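Local coordinates for protein probable Ni/Fe-hydrogenase 1 B-type cytochrome subunit (Escherichia coli K-12, PDB 6G94) that probably serves as the b-type, haem-binding cytochrome of hydrogenase 1, carrying electrons in the inner membrane, at residues F54-G57 against Y58-I62; N176-D179 against I180-H184; W183-L186 against G187-I191. One frame throughout, in Å; residues are numbered along the deposited sequence.

Contact 1 (F54-G57 against Y58-I62); sequences FYMG and YIRLI. With HEM (protoporphyrin IX containing Fe), chain B.
Phe-54 and Tyr-58 form a T-shaped aromatic pair one turn apart at the start of helix 55-83. The edge of the Phe-54 ring is turned to the Tyr-58 face: CD2 of Phe-54 sits 3.7 Å above the Tyr-58 plane, over its centre, with the two planes at 87°. One face of the Phe-54 ring is covered by Gly-57 CA, 3.6 Å above the plane and over its centre; with no CB on Gly-57, the ring can settle directly on the backbone. Phe-54 is the N-cap residue, and its carbonyl O takes the first full-turn bond, from Tyr-58 N at 2.7 Å.

One turn after Met-56, the Arg-60 side chain runs at a slant across that of Met-56. Its CB lies near Met-56 O, the carbonyl that also accepts from Arg-60 N. Arg-60 CG comes closest to the same Met-56 O (3.2 Å) and also touches the thioether sulfur, and CD rests 3.9 Å from Met-56 CG. At chi3 (38°) the chain bends, and this turn brings NE to the haem propionate, where Arg-60 NE donates to HEM O2D at 3.2 Å. The propionate oxygen approaches the edge of the guanidinium, near its plane. At the tip, NH2 forms a salt bridge with an acidic side chain of another protein of the assembly. The arginine's charge is thus shared between two anions, the propionate and this acid, which is likely to steady the guanidinium.

The turn stands at the predicted periplasmic end of the helix. Ile-59 and Ile-62 face helix 20-40, touching Thr-35 from successive turns, while Tyr-55 reaches Pro-44 of the second copy of this protein.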
loop_
_atom_site.group_PDB
_atom_site.type_symbol
_atom_site.label_atom_id
_atom_site.label_comp_id
_atom_site.label_asym_id
_atom_site.label_seq_id
_atom_site.Cartn_x
_atom_site.Cartn_y
_atom_site.Cartn_z
ATOM N N PHE I 54 12.123 20.096 -7.257
ATOM C CA PHE I 54 13.139 20.964 -6.677
ATOM C C PHE I 54 12.518 22.256 -6.088
ATOM O O PHE I 54 13.199 23.270 -5.934
ATOM C CB PHE I 54 14.208 21.250 -7.733
ATOM C CG PHE I 54 15.527 21.712 -7.179
ATOM C CD1 PHE I 54 16.302 20.881 -6.380
ATOM C CD2 PHE I 54 16.022 22.981 -7.501
ATOM C CE1 PHE I 54 17.530 21.313 -5.889
ATOM C CE2 PHE I 54 17.248 23.415 -7.009
ATOM C CZ PHE I 54 18.006 22.577 -6.202
ATOM N N TYR I 55 11.232 22.205 -5.738
ATOM C CA TYR I 55 10.522 23.352 -5.167
ATOM C C TYR I 55 11.252 24.049 -4.036
ATOM O O TYR I 55 11.563 25.220 -4.144
ATOM C CB TYR I 55 9.142 22.944 -4.699
ATOM C CG TYR I 55 8.247 22.535 -5.825
ATOM C CD1 TYR I 55 8.005 23.409 -6.911
ATOM C CD2 TYR I 55 7.627 21.282 -5.824
ATOM C CE1 TYR I 55 7.176 23.040 -7.960
ATOM C CE2 TYR I 55 6.793 20.895 -6.874
ATOM C CZ TYR I 55 6.577 21.783 -7.943
ATOM O OH TYR I 55 5.754 21.418 -8.985
ATOM N N MET I 56 11.544 23.342 -2.954
ATOM C CA MET I 56 12.306 23.956 -1.874
ATOM C C MET I 56 13.669 24.451 -2.357
ATOM O O MET I 56 14.100 25.544 -1.995
ATOM C CB MET I 56 12.484 22.999 -0.696
ATOM C CG MET I 56 13.505 23.459 0.352
ATOM S SD MET I 56 12.973 24.816 1.447
ATOM C CE MET I 56 11.303 24.335 1.910
ATOM N N GLY I 57 14.323 23.659 -3.192
ATOM C CA GLY I 57 15.619 24.025 -3.720
ATOM C C GLY I 57 15.591 25.311 -4.525
ATOM O O GLY I 57 16.541 26.091 -4.464
ATOM N N TYR I 58 14.501 25.556 -5.249
ATOM C CA TYR I 58 14.340 26.793 -6.009
ATOM C C TYR I 58 14.070 28.009 -5.116
ATOM O O TYR I 58 14.538 29.090 -5.389
ATOM C CB TYR I 58 13.216 26.693 -7.033
ATOM C CG TYR I 58 13.555 25.948 -8.271
ATOM C CD1 TYR I 58 14.673 26.279 -9.029
ATOM C CD2 TYR I 58 12.752 24.906 -8.701
ATOM C CE1 TYR I 58 14.991 25.569 -10.188
ATOM C CE2 TYR I 58 13.053 24.190 -9.841
ATOM C CZ TYR I 58 14.170 24.530 -10.580
ATOM O OH TYR I 58 14.447 23.821 -11.694
ATOM N N ILE I 59 13.303 27.832 -4.056
ATOM C CA ILE I 59 13.058 28.886 -3.090
ATOM C C ILE I 59 14.369 29.335 -2.453
ATOM O O ILE I 59 14.596 30.507 -2.257
ATOM C CB ILE I 59 12.073 28.384 -2.023
ATOM C CG1 ILE I 59 10.681 28.295 -2.608
ATOM C CG2 ILE I 59 12.083 29.225 -0.751
ATOM C CD1 ILE I 59 9.761 27.476 -1.729
ATOM N N ARG I 60 15.221 28.379 -2.131
ATOM C CA ARG I 60 16.493 28.675 -1.489
ATOM C C ARG I 60 17.420 29.359 -2.473
ATOM O O ARG I 60 18.222 30.187 -2.103
ATOM C CB ARG I 60 17.122 27.396 -0.914
ATOM C CG ARG I 60 16.228 26.638 0.061
ATOM C CD ARG I 60 16.873 25.420 0.715
ATOM N NE ARG I 60 18.276 25.634 1.049
ATOM C CZ ARG I 60 19.265 24.992 0.463
ATOM N NH1 ARG I 60 20.514 25.247 0.772
ATOM N NH2 ARG I 60 18.981 24.098 -0.447
ATOM N N LEU I 61 17.279 29.001 -3.737
ATOM C CA LEU I 61 18.169 29.492 -4.781
ATOM C C LEU I 61 17.817 30.941 -5.061
ATOM O O LEU I 61 18.704 31.799 -5.108
ATOM C CB LEU I 61 18.025 28.656 -6.055
ATOM C CG LEU I 61 18.753 29.080 -7.342
ATOM C CD1 LEU I 61 19.308 27.853 -8.046
ATOM C CD2 LEU I 61 17.835 29.838 -8.287
ATOM N N ILE I 62 16.517 31.194 -5.264
ATOM C CA ILE I 62 15.989 32.521 -5.477
ATOM C C ILE I 62 16.367 33.399 -4.287
ATOM O O ILE I 62 16.724 34.554 -4.468
ATOM C CB ILE I 62 14.468 32.474 -5.681
ATOM C CG1 ILE I 62 14.139 31.737 -6.975
ATOM C CG2 ILE I 62 13.891 33.875 -5.744
ATOM C CD1 ILE I 62 12.668 31.497 -7.200
HETATM C CHA HEM B . 17.177 32.132 5.423
HETATM C CHB HEM B . 14.949 36.342 5.099
HETATM C CHC HEM B . 19.015 38.376 3.541
HETATM C CHD HEM B . 21.046 34.029 3.295
HETATM C C1A HEM B . 16.289 33.148 5.567
HETATM C C2A HEM B . 15.148 33.049 6.367
HETATM C C3A HEM B . 14.515 34.230 6.291
HETATM C C4A HEM B . 15.263 35.053 5.436
HETATM C CMA HEM B . 13.222 34.573 6.993
HETATM C CAA HEM B . 14.699 31.829 7.138
HETATM C CBA HEM B . 15.380 31.695 8.486
HETATM C CGA HEM B . 14.868 30.475 9.185
HETATM O O1A HEM B . 13.711 30.359 9.605
HETATM O O2A HEM B . 15.639 29.530 9.364
HETATM C C1B HEM B . 15.895 37.278 4.664
HETATM C C2B HEM B . 15.618 38.669 4.540
HETATM C C3B HEM B . 16.773 39.235 4.117
HETATM C C4B HEM B . 17.734 38.153 3.976
HETATM C CMB HEM B . 14.307 39.358 4.838
HETATM C CAB HEM B . 17.099 40.637 3.828
HETATM C CBB HEM B . 16.166 41.568 3.764
HETATM C C1C HEM B . 19.915 37.353 3.275
HETATM C C2C HEM B . 21.156 37.516 2.656
HETATM C C3C HEM B . 21.728 36.280 2.598
HETATM C C4C HEM B . 20.825 35.367 3.180
HETATM C CMC HEM B . 21.777 38.804 2.172
HETATM C CAC HEM B . 23.056 35.989 2.021
HETATM C CBC HEM B . 23.180 35.144 1.007
HETATM C C1D HEM B . 20.141 33.190 3.908
HETATM C C2D HEM B . 20.476 31.792 4.139
HETATM C C3D HEM B . 19.386 31.242 4.732
HETATM C C4D HEM B . 18.414 32.338 4.858
HETATM C CMD HEM B . 21.784 31.152 3.744
HETATM C CAD HEM B . 19.158 29.814 5.201
HETATM C CBD HEM B . 19.391 28.789 4.095
HETATM C CGD HEM B . 19.092 27.364 4.480
HETATM O O1D HEM B . 19.847 26.715 5.215
HETATM O O2D HEM B . 18.083 26.803 4.046
HETATM N NA HEM B . 16.373 34.395 5.022
HETATM N NB HEM B . 17.153 37.018 4.316
HETATM N NC HEM B . 19.715 36.040 3.533
HETATM N ND HEM B . 18.910 33.480 4.357
HETATM FE FE HEM B . 18.056 35.119 4.320
#

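Contact 2 (N176-D179 against I180-H184); sequences NSMD and IHSWH. With HEM (protoporphyrin IX containing Fe), chain B.
Trp-183 N donates to Asp-179 O at 2.8 Å with an almost straight N-H...O angle of 175°, the one backbone bond from 176-179 to 180-184 that is not weak. Those from His-181 N to Ser-177 O and from Ser-182 N to Met-178 O are weak. Ahead of them Asn-176 caps the helix: its OD1 accepts from Met-178 N at 3.0 Å, the donor standing above the carbonyl plane.

Apolar contact is modest. The CD1 end of Ile-180 reaches back one turn to Ser-177 CB, 4.0 Å away. Met-178 SD stands 5.4 Å from the centroid of the His-181 ring, in an oblique sulfur-aromatic approach.

The polar and metal contacts run to the haem. His-181 ND1 gives a nearly linear bond (174°) to propionate oxygen HEM O2A at 2.7 Å, and O2A lies at the edge of the imidazole, in its plane. Ser-177 O meets another point of that edge, 3.6 Å from His-181 CD2. One turn on, His-184 NE2 binds the haem iron at 2.2 Å; chi1 of -167°, with CG opposite the backbone N, carries its ring out to the metal. His-63 supplies the second axial ligand, and Thr-146 OG1 is hydrogen-bonded to His-184 ND1. Asp-179 is salt-bridged to a basic side chain of another protein.

Replacing His-181 by alanine would take away the straight bond to O2A and is likely to leave this propionate with the weak bond from Arg-185 NE to its other oxygen. The in-plane ND1 donor fixes the propionate and the iron bond fixes the His-184 ring, so one side of the helix holds the haem at both its rim and its metal.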
loop_
_atom_site.group_PDB
_atom_site.type_symbol
_atom_site.label_atom_id
_atom_site.label_comp_id
_atom_site.label_asym_id
_atom_site.label_seq_id
_atom_site.Cartn_x
_atom_site.Cartn_y
_atom_site.Cartn_z
ATOM N N ASN I 176 24.799 27.863 18.856
ATOM C CA ASN I 176 25.299 27.277 17.619
ATOM C C ASN I 176 24.659 27.978 16.423
ATOM O O ASN I 176 23.891 28.924 16.591
ATOM C CB ASN I 176 25.077 25.755 17.590
ATOM C CG ASN I 176 23.614 25.353 17.747
ATOM O OD1 ASN I 176 22.884 25.222 16.755
ATOM N ND2 ASN I 176 23.186 25.122 18.996
ATOM N N SER I 177 24.979 27.517 15.221
ATOM C CA SER I 177 24.461 28.126 14.005
ATOM C C SER I 177 22.934 28.168 13.932
ATOM O O SER I 177 22.374 28.862 13.075
ATOM C CB SER I 177 25.028 27.437 12.761
ATOM O OG SER I 177 25.017 26.032 12.896
ATOM N N MET I 178 22.260 27.440 14.817
ATOM C CA MET I 178 20.808 27.502 14.860
ATOM C C MET I 178 20.352 28.893 15.292
ATOM O O MET I 178 19.308 29.383 14.871
ATOM C CB MET I 178 20.245 26.449 15.798
ATOM C CG MET I 178 18.732 26.436 15.835
ATOM S SD MET I 178 18.068 26.011 14.218
ATOM C CE MET I 178 16.406 26.665 14.271
ATOM N N ASP I 179 21.152 29.529 16.137
ATOM C CA ASP I 179 20.841 30.855 16.634
ATOM C C ASP I 179 20.953 31.912 15.534
ATOM O O ASP I 179 20.145 32.845 15.473
ATOM C CB ASP I 179 21.725 31.178 17.836
ATOM C CG ASP I 179 21.281 30.446 19.088
ATOM O OD1 ASP I 179 20.052 30.319 19.337
ATOM O OD2 ASP I 179 22.168 30.002 19.830
ATOM N N ILE I 180 21.951 31.745 14.666
ATOM C CA ILE I 180 22.082 32.536 13.455
ATOM C C ILE I 180 20.771 32.503 12.671
ATOM O O ILE I 180 20.275 33.534 12.267
ATOM C CB ILE I 180 23.254 32.050 12.579
ATOM C CG1 ILE I 180 24.494 31.780 13.450
ATOM C CG2 ILE I 180 23.524 33.042 11.461
ATOM C CD1 ILE I 180 25.743 31.367 12.698
ATOM N N HIS I 181 20.193 31.319 12.511
ATOM C CA HIS I 181 18.916 31.142 11.829
ATOM C C HIS I 181 17.803 31.886 12.524
ATOM O O HIS I 181 16.899 32.412 11.876
ATOM C CB HIS I 181 18.523 29.668 11.781
ATOM C CG HIS I 181 19.017 28.955 10.565
ATOM N ND1 HIS I 181 18.207 28.694 9.480
ATOM C CD2 HIS I 181 20.241 28.464 10.253
ATOM C CE1 HIS I 181 18.906 28.059 8.559
ATOM N NE2 HIS I 181 20.145 27.919 8.998
ATOM N N SER I 182 17.864 31.911 13.851
ATOM C CA SER I 182 16.793 32.477 14.661
ATOM C C SER I 182 16.858 33.990 14.618
ATOM O O SER I 182 15.859 34.632 14.336
ATOM C CB SER I 182 16.851 31.945 16.096
ATOM O OG SER I 182 16.200 30.680 16.193
ATOM N N TRP I 183 18.040 34.543 14.870
ATOM C CA TRP I 183 18.267 35.977 14.770
ATOM C C TRP I 183 18.058 36.512 13.354
ATOM O O TRP I 183 17.567 37.624 13.187
ATOM C CB TRP I 183 19.663 36.327 15.263
ATOM C CG TRP I 183 19.779 36.308 16.756
ATOM C CD1 TRP I 183 20.373 35.356 17.502
ATOM C CD2 TRP I 183 19.291 37.295 17.682
ATOM N NE1 TRP I 183 20.307 35.676 18.832
ATOM C CE2 TRP I 183 19.640 36.863 18.977
ATOM C CE3 TRP I 183 18.599 38.507 17.543
ATOM C CZ2 TRP I 183 19.323 37.594 20.136
ATOM C CZ3 TRP I 183 18.283 39.229 18.690
ATOM C CH2 TRP I 183 18.646 38.766 19.971
ATOM N N HIS I 184 18.431 35.719 12.349
ATOM C CA HIS I 184 18.142 36.031 10.947
ATOM C C HIS I 184 16.641 36.104 10.708
ATOM O O HIS I 184 16.175 37.049 10.088
ATOM C CB HIS I 184 18.790 35.002 10.004
ATOM C CG HIS I 184 18.820 35.408 8.555
ATOM N ND1 HIS I 184 19.692 36.357 8.062
ATOM C CD2 HIS I 184 18.120 34.953 7.487
ATOM C CE1 HIS I 184 19.514 36.476 6.757
ATOM N NE2 HIS I 184 18.575 35.629 6.382
HETATM C CHA HEM B . 17.177 32.132 5.423
HETATM C CHB HEM B . 14.949 36.342 5.099
HETATM C CHC HEM B . 19.015 38.376 3.541
HETATM C CHD HEM B . 21.046 34.029 3.295
HETATM C C1A HEM B . 16.289 33.148 5.567
HETATM C C2A HEM B . 15.148 33.049 6.367
HETATM C C3A HEM B . 14.515 34.230 6.291
HETATM C C4A HEM B . 15.263 35.053 5.436
HETATM C CMA HEM B . 13.222 34.573 6.993
HETATM C CAA HEM B . 14.699 31.829 7.138
HETATM C CBA HEM B . 15.380 31.695 8.486
HETATM C CGA HEM B . 14.868 30.475 9.185
HETATM O O1A HEM B . 13.711 30.359 9.605
HETATM O O2A HEM B . 15.639 29.530 9.364
HETATM C C1B HEM B . 15.895 37.278 4.664
HETATM C C2B HEM B . 15.618 38.669 4.540
HETATM C C3B HEM B . 16.773 39.235 4.117
HETATM C C4B HEM B . 17.734 38.153 3.976
HETATM C CMB HEM B . 14.307 39.358 4.838
HETATM C CAB HEM B . 17.099 40.637 3.828
HETATM C CBB HEM B . 16.166 41.568 3.764
HETATM C C1C HEM B . 19.915 37.353 3.275
HETATM C C2C HEM B . 21.156 37.516 2.656
HETATM C C3C HEM B . 21.728 36.280 2.598
HETATM C C4C HEM B . 20.825 35.367 3.180
HETATM C CMC HEM B . 21.777 38.804 2.172
HETATM C CAC HEM B . 23.056 35.989 2.021
HETATM C CBC HEM B . 23.180 35.144 1.007
HETATM C C1D HEM B . 20.141 33.190 3.908
HETATM C C2D HEM B . 20.476 31.792 4.139
HETATM C C3D HEM B . 19.386 31.242 4.732
HETATM C C4D HEM B . 18.414 32.338 4.858
HETATM C CMD HEM B . 21.784 31.152 3.744
HETATM C CAD HEM B . 19.158 29.814 5.201
HETATM C CBD HEM B . 19.391 28.789 4.095
HETATM C CGD HEM B . 19.092 27.364 4.480
HETATM O O1D HEM B . 19.847 26.715 5.215
HETATM O O2D HEM B . 18.083 26.803 4.046
HETATM N NA HEM B . 16.373 34.395 5.022
HETATM N NB HEM B . 17.153 37.018 4.316
HETATM N NC HEM B . 19.715 36.040 3.533
HETATM N ND HEM B . 18.910 33.480 4.357
HETATM FE FE HEM B . 18.056 35.119 4.320
#

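Contact 3 (W183-L186 against G187-I191); sequences WHRL and GMWLI. With HEM (protoporphyrin IX containing Fe), chain B.
Arg-185 and Trp-189 lie side by side and point the same way, one turn apart on helix 177-203, with guanidinium and indole planes 83° apart. Arginine stem and tip both meet the indole rim: Arg-185 CG is 4.1 Å from Trp-189 NE1, and Arg-185 NH2 is at a like distance from Trp-189 CZ2. Trp-189 CG stands beside its own backbone N (chi1 -75°), which swings the indole back along the helix and sets CD1 3.3 Å from Arg-185 O. Both polar ends are satisfied outside the helix, on another protein of the assembly: Arg-185 NH2 by a salt bridge to an acidic side chain, and Trp-189 NE1 by a hydrogen bond to one. Halfway out, Arg-185 NE makes a weak bond to propionate oxygen HEM O1A at 3.1 Å.

These are i/i+4 neighbours of an alpha-helix that is predicted to enter the membrane here, in a helical bundle of the prokaryotic cytochrome b561 family with the haem held between its helices. Gly-187 lies within this turn, its N bonded to Trp-183 O at 3.0 Å.

Met-188 is directed to the haem rim, its CG opposite the backbone N (chi1 177°). Met-188 CG is 3.6 Å from methyl HEM CMB. Beyond it, Met-188 SD lies 3.8 Å from HEM CMA, again an apolar contact. Leu-186 and Leu-190 cross obliquely, Leu-186 CG meeting Leu-190 CD1 at 4.1 Å. Tyr-37 of helix 20-40 touches Arg-185, Met-188 and Trp-189, while Met-143 of helix 130-151 packs on His-184, Met-188 and Ile-191.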
loop_
_atom_site.group_PDB
_atom_site.type_symbol
_atom_site.label_atom_id
_atom_site.label_comp_id
_atom_site.label_asym_id
_atom_site.label_seq_id
_atom_site.Cartn_x
_atom_site.Cartn_y
_atom_site.Cartn_z
ATOM N N TRP I 183 18.040 34.543 14.870
ATOM C CA TRP I 183 18.267 35.977 14.770
ATOM C C TRP I 183 18.058 36.512 13.354
ATOM O O TRP I 183 17.567 37.624 13.187
ATOM C CB TRP I 183 19.663 36.327 15.263
ATOM C CG TRP I 183 19.779 36.308 16.756
ATOM C CD1 TRP I 183 20.373 35.356 17.502
ATOM C CD2 TRP I 183 19.291 37.295 17.682
ATOM N NE1 TRP I 183 20.307 35.676 18.832
ATOM C CE2 TRP I 183 19.640 36.863 18.977
ATOM C CE3 TRP I 183 18.599 38.507 17.543
ATOM C CZ2 TRP I 183 19.323 37.594 20.136
ATOM C CZ3 TRP I 183 18.283 39.229 18.690
ATOM C CH2 TRP I 183 18.646 38.766 19.971
ATOM N N HIS I 184 18.431 35.719 12.349
ATOM C CA HIS I 184 18.142 36.031 10.947
ATOM C C HIS I 184 16.641 36.104 10.708
ATOM O O HIS I 184 16.175 37.049 10.088
ATOM C CB HIS I 184 18.790 35.002 10.004
ATOM C CG HIS I 184 18.820 35.408 8.555
ATOM N ND1 HIS I 184 19.692 36.357 8.062
ATOM C CD2 HIS I 184 18.120 34.953 7.487
ATOM C CE1 HIS I 184 19.514 36.476 6.757
ATOM N NE2 HIS I 184 18.575 35.629 6.382
ATOM N N ARG I 185 15.881 35.134 11.206
ATOM C CA ARG I 185 14.428 35.150 11.021
ATOM C C ARG I 185 13.785 36.325 11.764
ATOM O O ARG I 185 12.799 36.900 11.298
ATOM C CB ARG I 185 13.791 33.822 11.453
ATOM C CG ARG I 185 12.268 33.866 11.516
ATOM C CD ARG I 185 11.633 32.498 11.530
ATOM N NE ARG I 185 11.224 32.118 10.186
ATOM C CZ ARG I 185 9.961 32.046 9.784
ATOM N NH1 ARG I 185 9.686 31.702 8.541
ATOM N NH2 ARG I 185 8.969 32.334 10.610
ATOM N N LEU I 186 14.358 36.689 12.906
ATOM C CA LEU I 186 13.851 37.812 13.694
ATOM C C LEU I 186 14.035 39.119 12.923
ATOM O O LEU I 186 13.108 39.923 12.841
ATOM C CB LEU I 186 14.539 37.891 15.065
ATOM C CG LEU I 186 14.148 39.055 15.971
ATOM C CD1 LEU I 186 12.669 39.003 16.357
ATOM C CD2 LEU I 186 15.049 39.126 17.191
ATOM N N GLY I 187 15.216 39.300 12.344
ATOM C CA GLY I 187 15.552 40.476 11.557
ATOM C C GLY I 187 14.524 40.716 10.486
ATOM O O GLY I 187 14.110 41.831 10.267
ATOM N N MET I 188 14.099 39.650 9.838
ATOM C CA MET I 188 13.071 39.724 8.836
ATOM C C MET I 188 11.746 40.268 9.349
ATOM O O MET I 188 11.056 40.967 8.635
ATOM C CB MET I 188 12.875 38.349 8.246
ATOM C CG MET I 188 11.787 38.252 7.224
ATOM S SD MET I 188 10.512 37.175 7.821
ATOM C CE MET I 188 9.481 37.144 6.369
ATOM N N TRP I 189 11.375 39.936 10.573
ATOM C CA TRP I 189 10.153 40.455 11.145
ATOM C C TRP I 189 10.300 41.926 11.509
ATOM O O TRP I 189 9.365 42.695 11.378
ATOM C CB TRP I 189 9.838 39.705 12.405
ATOM C CG TRP I 189 9.324 38.395 12.209
ATOM C CD1 TRP I 189 9.812 37.267 12.738
ATOM C CD2 TRP I 189 8.179 38.032 11.462
ATOM N NE1 TRP I 189 9.049 36.204 12.375
ATOM C CE2 TRP I 189 8.033 36.646 11.584
ATOM C CE3 TRP I 189 7.257 38.746 10.693
ATOM C CZ2 TRP I 189 7.016 35.942 10.959
ATOM C CZ3 TRP I 189 6.238 38.052 10.068
ATOM C CH2 TRP I 189 6.126 36.660 10.205
ATOM N N LEU I 190 11.488 42.298 11.975
ATOM C CA LEU I 190 11.781 43.669 12.374
ATOM C C LEU I 190 11.761 44.616 11.190
ATOM O O LEU I 190 11.163 45.693 11.260
ATOM C CB LEU I 190 13.121 43.745 13.097
ATOM C CG LEU I 190 13.174 42.916 14.391
ATOM C CD1 LEU I 190 14.522 43.055 15.085
ATOM C CD2 LEU I 190 12.032 43.246 15.354
ATOM N N ILE I 191 12.436 44.226 10.117
ATOM C CA ILE I 191 12.315 44.907 8.836
ATOM C C ILE I 191 10.837 45.088 8.430
ATOM O O ILE I 191 10.433 46.191 8.073
ATOM C CB ILE I 191 13.139 44.170 7.752
ATOM C CG1 ILE I 191 14.617 44.536 7.899
ATOM C CG2 ILE I 191 12.624 44.456 6.341
ATOM C CD1 ILE I 191 15.534 43.520 7.279
HETATM C CHA HEM B . 17.177 32.132 5.423
HETATM C CHB HEM B . 14.949 36.342 5.099
HETATM C CHC HEM B . 19.015 38.376 3.541
HETATM C CHD HEM B . 21.046 34.029 3.295
HETATM C C1A HEM B . 16.289 33.148 5.567
HETATM C C2A HEM B . 15.148 33.049 6.367
HETATM C C3A HEM B . 14.515 34.230 6.291
HETATM C C4A HEM B . 15.263 35.053 5.436
HETATM C CMA HEM B . 13.222 34.573 6.993
HETATM C CAA HEM B . 14.699 31.829 7.138
HETATM C CBA HEM B . 15.380 31.695 8.486
HETATM C CGA HEM B . 14.868 30.475 9.185
HETATM O O1A HEM B . 13.711 30.359 9.605
HETATM O O2A HEM B . 15.639 29.530 9.364
HETATM C C1B HEM B . 15.895 37.278 4.664
HETATM C C2B HEM B . 15.618 38.669 4.540
HETATM C C3B HEM B . 16.773 39.235 4.117
HETATM C C4B HEM B . 17.734 38.153 3.976
HETATM C CMB HEM B . 14.307 39.358 4.838
HETATM C CAB HEM B . 17.099 40.637 3.828
HETATM C CBB HEM B . 16.166 41.568 3.764
HETATM C C1C HEM B . 19.915 37.353 3.275
HETATM C C2C HEM B . 21.156 37.516 2.656
HETATM C C3C HEM B . 21.728 36.280 2.598
HETATM C C4C HEM B . 20.825 35.367 3.180
HETATM C CMC HEM B . 21.777 38.804 2.172
HETATM C CAC HEM B . 23.056 35.989 2.021
HETATM C CBC HEM B . 23.180 35.144 1.007
HETATM C C1D HEM B . 20.141 33.190 3.908
HETATM C C2D HEM B . 20.476 31.792 4.139
HETATM C C3D HEM B . 19.386 31.242 4.732
HETATM C C4D HEM B . 18.414 32.338 4.858
HETATM C CMD HEM B . 21.784 31.152 3.744
HETATM C CAD HEM B . 19.158 29.814 5.201
HETATM C CBD HEM B . 19.391 28.789 4.095
HETATM C CGD HEM B . 19.092 27.364 4.480
HETATM O O1D HEM B . 19.847 26.715 5.215
HETATM O O2D HEM B . 18.083 26.803 4.046
HETATM N NA HEM B . 16.373 34.395 5.022
HETATM N NB HEM B . 17.153 37.018 4.316
HETATM N NC HEM B . 19.715 36.040 3.533
HETATM N ND HEM B . 18.910 33.480 4.357
HETATM FE FE HEM B . 18.056 35.119 4.320
#

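Overall arrangement
All three contacts reach one haem, from two helices. Contact 1 lies on helix 55-83, about 19 Å from the chain centre and only partly buried; its segments stay about 8 Å from contact 2 at the nearest atoms. Contacts 2 and 3 follow each other along helix 177-203, sharing Trp-183 and His-184, their centres about 11 Å apart. Contact 3 lies nearest the chain centre, about 8 Å away, while contact 2 is buried too, against a partner protein. Contacts 1 and 2 are helix starts serving one propionate each, through an arginine and a histidine; contact 3 adds a weak bond to the other oxygen of contact 2's propionate and packs on haem methyls.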